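Local structure of cysteine protease-like virA (Shigella flexneri, 3EB8) at residues A[163-167]-A[168-172]; A[190-194]-A[195-199]. The protein is a secreted virulence effector required for bacterial entry into epithelial cells and for spread within and between them, and despite its name appears not to be a protease. All blocks are in the same frame, centred on the assembly; numbering follows the deposited sequence.

Contact 1: residues A[163-167]-A[168-172]; sequences IEIPL and KLIAD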
loop_
_atom_site.group_PDB
_atom_site.type_symbol
_atom_site.label_atom_id
_atom_site.label_comp_id
_atom_site.label_asym_id
_atom_site.label_seq_id
_atom_site.Cartn_x
_atom_site.Cartn_y
_atom_site.Cartn_z
ATOM N N ILE A 163 10.635 -6.429 -6.857
ATOM C CA ILE A 163 11.445 -5.978 -7.966
ATOM C C ILE A 163 10.854 -4.692 -8.508
ATOM O O ILE A 163 9.714 -4.687 -8.984
ATOM C CB ILE A 163 11.447 -7.021 -9.089
ATOM C CG1 ILE A 163 12.010 -8.352 -8.584
ATOM C CG2 ILE A 163 12.211 -6.514 -10.300
ATOM C CD1 ILE A 163 11.648 -9.542 -9.475
ATOM N N GLU A 164 11.606 -3.598 -8.439
ATOM C CA GLU A 164 11.103 -2.362 -9.018
ATOM C C GLU A 164 10.929 -2.499 -10.530
ATOM O O GLU A 164 11.873 -2.809 -11.255
ATOM C CB GLU A 164 11.973 -1.154 -8.676
ATOM C CG GLU A 164 11.503 0.119 -9.374
ATOM C CD GLU A 164 11.949 1.408 -8.692
ATOM O OE1 GLU A 164 11.316 2.456 -8.947
ATOM O OE2 GLU A 164 12.921 1.383 -7.908
ATOM N N ILE A 165 9.703 -2.308 -10.987
ATOM C CA ILE A 165 9.438 -2.203 -12.402
ATOM C C ILE A 165 9.686 -0.759 -12.829
ATOM O O ILE A 165 9.026 0.173 -12.363
ATOM C CB ILE A 165 7.995 -2.604 -12.738
ATOM C CG1 ILE A 165 7.719 -4.025 -12.258
ATOM C CG2 ILE A 165 7.737 -2.466 -14.238
ATOM C CD1 ILE A 165 6.381 -4.571 -12.678
ATOM N N PRO A 166 10.655 -0.564 -13.716
ATOM C CA PRO A 166 11.000 0.799 -14.117
ATOM C C PRO A 166 9.768 1.523 -14.650
ATOM O O PRO A 166 9.019 0.952 -15.443
ATOM C CB PRO A 166 12.020 0.580 -15.237
ATOM C CG PRO A 166 12.599 -0.772 -14.958
ATOM C CD PRO A 166 11.509 -1.583 -14.347
ATOM N N LEU A 167 9.578 2.769 -14.224
ATOM C CA LEU A 167 8.415 3.566 -14.600
ATOM C C LEU A 167 8.281 3.786 -16.101
ATOM O O LEU A 167 7.170 3.806 -16.636
ATOM C CB LEU A 167 8.420 4.908 -13.857
ATOM C CG LEU A 167 7.891 4.839 -12.420
ATOM C CD1 LEU A 167 8.275 6.085 -11.618
ATOM C CD2 LEU A 167 6.377 4.623 -12.394
ATOM N N LYS A 168 9.405 3.959 -16.780
ATOM C CA LYS A 168 9.382 4.147 -18.225
ATOM C C LYS A 168 8.780 2.905 -18.904
ATOM O O LYS A 168 8.082 3.006 -19.919
ATOM C CB LYS A 168 10.795 4.447 -18.745
ATOM C CG LYS A 168 10.935 4.477 -20.263
ATOM C CD LYS A 168 10.207 5.671 -20.876
ATOM C CE LYS A 168 10.608 5.877 -22.336
ATOM N NZ LYS A 168 10.622 4.593 -23.097
ATOM N N LEU A 169 9.057 1.739 -18.334
ATOM C CA LEU A 169 8.537 0.482 -18.844
ATOM C C LEU A 169 7.045 0.387 -18.593
ATOM O O LEU A 169 6.307 -0.153 -19.419
ATOM C CB LEU A 169 9.235 -0.697 -18.174
ATOM C CG LEU A 169 8.649 -2.071 -18.468
ATOM C CD1 LEU A 169 8.531 -2.292 -19.974
ATOM C CD2 LEU A 169 9.511 -3.147 -17.827
ATOM N N ILE A 170 6.597 0.904 -17.451
ATOM C CA ILE A 170 5.169 0.974 -17.204
ATOM C C ILE A 170 4.508 1.901 -18.226
ATOM O O ILE A 170 3.465 1.564 -18.798
ATOM C CB ILE A 170 4.834 1.457 -15.791
ATOM C CG1 ILE A 170 5.482 0.550 -14.725
ATOM C CG2 ILE A 170 3.317 1.579 -15.631
ATOM C CD1 ILE A 170 4.847 -0.798 -14.574
ATOM N N ALA A 171 5.109 3.066 -18.461
ATOM C CA ALA A 171 4.557 4.008 -19.432
ATOM C C ALA A 171 4.516 3.397 -20.836
ATOM O O ALA A 171 3.550 3.583 -21.566
ATOM C CB ALA A 171 5.350 5.314 -19.437
ATOM N N ASP A 172 5.559 2.664 -21.213
ATOM C CA ASP A 172 5.560 2.016 -22.522
ATOM C C ASP A 172 4.469 0.937 -22.613
ATOM O O ASP A 172 3.812 0.793 -23.641
ATOM C CB ASP A 172 6.929 1.406 -22.848
ATOM C CG ASP A 172 7.997 2.446 -23.114
ATOM O OD1 ASP A 172 7.647 3.634 -23.283
ATOM O OD2 ASP A 172 9.193 2.067 -23.164
#
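The chain turns from strand into helix at P166, the N-cap residue, where the I170 N-H bonds to the P166 carbonyl (N to O 3.1 Å); one residue on, A171 N reaches L167 O at 2.9 Å. L169 N also approaches P166 O, but through a weak, bent bond (125° at the hydrogen). Beneath this first turn lies a hydrophobic staple, in which the residue before the cap, I165, closes on I170. Their side chains meet at about a right angle, with I165 CG2 only 3.4 Å from I170 CD1. Because I165 CG2 is anti to the backbone N (chi1 -57° for CG1), this branch is the one turned to the helix. L169 CD2 comes against the same methyl more loosely, at 4.1 Å, and its CB lies beside that of P166. On the exposed side, K168 bends at chi2 and chi4 to bring NZ forward one turn to D172, forming a salt bridge of 2.9 Å with OD2 through its syn lone pair; OD1 receives a weak second bond. N204 of helix 194-204 donates to OD2 as well, and I158 of strand 157-160 touches I170. Proline offers no side-chain acceptor for the first amides, so this helix start has no side-chain cap from P166 and is closed on its apolar side by the I165-I170 staple, while the carboxylate, shared by a lysine and an amide, probably stays ionised.

Contact 2: residues A[190-194]-A[195-199]; sequences QMLSY and NQVNK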
loop_
_atom_site.group_PDB
_atom_site.type_symbol
_atom_site.label_atom_id
_atom_site.label_comp_id
_atom_site.label_asym_id
_atom_site.label_seq_id
_atom_site.Cartn_x
_atom_site.Cartn_y
_atom_site.Cartn_z
ATOM N N GLN A 190 -7.287 -4.863 -25.005
ATOM C CA GLN A 190 -6.801 -6.019 -25.751
ATOM C C GLN A 190 -5.382 -6.295 -25.310
ATOM O O GLN A 190 -4.572 -5.379 -25.184
ATOM C CB GLN A 190 -6.851 -5.769 -27.257
ATOM C CG GLN A 190 -8.236 -5.916 -27.860
ATOM C CD GLN A 190 -8.358 -5.202 -29.191
ATOM O OE1 GLN A 190 -7.374 -4.674 -29.716
ATOM N NE2 GLN A 190 -9.568 -5.176 -29.742
ATOM N N MET A 191 -5.082 -7.562 -25.075
ATOM C CA MET A 191 -3.792 -7.944 -24.524
ATOM C C MET A 191 -2.681 -7.895 -25.569
ATOM O O MET A 191 -2.926 -8.102 -26.759
ATOM C CB MET A 191 -3.894 -9.328 -23.881
ATOM C CG MET A 191 -4.647 -9.297 -22.557
ATOM S SD MET A 191 -3.890 -8.122 -21.414
ATOM C CE MET A 191 -2.186 -8.695 -21.505
ATOM N N LEU A 192 -1.461 -7.608 -25.119
ATOM C CA LEU A 192 -0.329 -7.462 -26.026
ATOM C C LEU A 192 0.211 -8.806 -26.498
ATOM O O LEU A 192 0.283 -9.763 -25.723
ATOM C CB LEU A 192 0.792 -6.637 -25.376
ATOM C CG LEU A 192 0.678 -5.110 -25.478
ATOM C CD1 LEU A 192 -0.516 -4.629 -24.707
ATOM C CD2 LEU A 192 1.932 -4.399 -24.978
ATOM N N SER A 193 0.596 -8.880 -27.767
ATOM C CA SER A 193 1.254 -10.078 -28.264
ATOM C C SER A 193 2.594 -10.277 -27.556
ATOM O O SER A 193 3.131 -9.350 -26.959
ATOM C CB SER A 193 1.486 -9.987 -29.769
ATOM O OG SER A 193 2.448 -8.992 -30.073
ATOM N N TYR A 194 3.134 -11.487 -27.632
ATOM C CA TYR A 194 4.501 -11.698 -27.201
ATOM C C TYR A 194 5.453 -10.767 -27.958
ATOM O O TYR A 194 6.371 -10.191 -27.368
ATOM C CB TYR A 194 4.948 -13.149 -27.400
ATOM C CG TYR A 194 6.446 -13.266 -27.286
ATOM C CD1 TYR A 194 7.060 -13.416 -26.050
ATOM C CD2 TYR A 194 7.249 -13.176 -28.410
ATOM C CE1 TYR A 194 8.429 -13.496 -25.941
ATOM C CE2 TYR A 194 8.619 -13.256 -28.316
ATOM C CZ TYR A 194 9.206 -13.416 -27.080
ATOM O OH TYR A 194 10.578 -13.496 -26.997
ATOM N N ASN A 195 5.248 -10.648 -29.268
ATOM C CA ASN A 195 6.041 -9.741 -30.082
ATOM C C ASN A 195 6.071 -8.323 -29.540
ATOM O O ASN A 195 7.137 -7.723 -29.415
ATOM C CB ASN A 195 5.519 -9.715 -31.509
ATOM C CG ASN A 195 5.931 -10.924 -32.286
ATOM O OD1 ASN A 195 6.670 -11.767 -31.777
ATOM N ND2 ASN A 195 5.460 -11.029 -33.529
ATOM N N GLN A 196 4.897 -7.788 -29.220
ATOM C CA GLN A 196 4.790 -6.405 -28.778
ATOM C C GLN A 196 5.502 -6.148 -27.458
ATOM O O GLN A 196 6.339 -5.248 -27.369
ATOM C CB GLN A 196 3.328 -5.976 -28.684
ATOM C CG GLN A 196 2.683 -5.644 -30.026
ATOM C CD GLN A 196 1.208 -6.014 -30.060
ATOM O OE1 GLN A 196 0.662 -6.520 -29.080
ATOM N NE2 GLN A 196 0.561 -5.770 -31.188
ATOM N N VAL A 197 5.175 -6.932 -26.433
ATOM C CA VAL A 197 5.773 -6.731 -25.119
ATOM C C VAL A 197 7.282 -6.932 -25.193
ATOM O O VAL A 197 8.041 -6.213 -24.551
ATOM C CB VAL A 197 5.182 -7.672 -24.046
ATOM C CG1 VAL A 197 3.720 -7.930 -24.308
ATOM C CG2 VAL A 197 5.947 -8.976 -23.977
ATOM N N ASN A 198 7.714 -7.900 -25.994
ATOM C CA ASN A 198 9.129 -8.167 -26.141
ATOM C C ASN A 198 9.899 -6.940 -26.626
ATOM O O ASN A 198 11.081 -6.772 -26.313
ATOM C CB ASN A 198 9.361 -9.338 -27.079
ATOM C CG ASN A 198 10.802 -9.768 -27.100
ATOM O OD1 ASN A 198 11.481 -9.615 -28.108
ATOM N ND2 ASN A 198 11.293 -10.279 -25.969
ATOM N N LYS A 199 9.220 -6.085 -27.385
ATOM C CA LYS A 199 9.800 -4.831 -27.853
ATOM C C LYS A 199 10.108 -3.882 -26.690
ATOM O O LYS A 199 11.261 -3.517 -26.452
ATOM C CB LYS A 199 8.850 -4.167 -28.855
ATOM C CG LYS A 199 8.972 -2.652 -28.959
ATOM C CD LYS A 199 10.058 -2.235 -29.933
ATOM C CE LYS A 199 10.136 -0.726 -30.009
ATOM N NZ LYS A 199 10.123 -0.128 -28.642
#
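S193 and Q196 grip each other reciprocally in a capping box at the start of helix 194-204. Q196 N donates to S193 OG at 2.9 Å, and S193 N returns a bond to Q196 OE1 at 2.7 Å, arriving above the carbonyl plane of the amide, 39° out of it. For the first of these, OG sits between its own backbone N and carbonyl carbon (chi1 68°), while a bend at chi2 carries the glutamine end back to the serine. V197 N bonds to S193 O, and N198 N to Y194 O, as the first helical bonds. Around the capping box, L192 and V197, the residues before the cap and four after it, close a hydrophobic staple through L192 CB and V197 CG1, 3.4 Å apart. The same methyl is tight against S193 O, at 3.1 Å. Outside, N198 lies alongside Y194, its CB over one ring face in a CH-pi contact 4.3 Å from the centroid, and its amide plane nearly parallel to the ring. Further out, L177 and E176 meet L192, E176 also touches Q196, and T220 of helix 210-221 packs on both Y194 and V197. The S193 N-H and an amide of the helix's first turn are therefore satisfied by side chains, which should hold the helix start firmly although much of the box faces solvent.

In the fold
Both contacts are helix beginnings closed by a hydrophobic staple, but they differ in whether a side chain caps them. Contact 1 starts helix 167-176 a short step after strand 163-164 and rests more on buried aliphatic packing, near the sheet and helix 210-221. Contact 2 starts the following helix, 194-204, from a loop; it lies farther from the chain's centre, is more exposed, and draws on side-chain polar groups and an aromatic face. Their centres are 15 Å apart and they do not touch, yet the two helices do meet: L169 and D172 pack on I200, and K168 touches N204. Of the two, contact 2 alone falls within the tubulin-binding region.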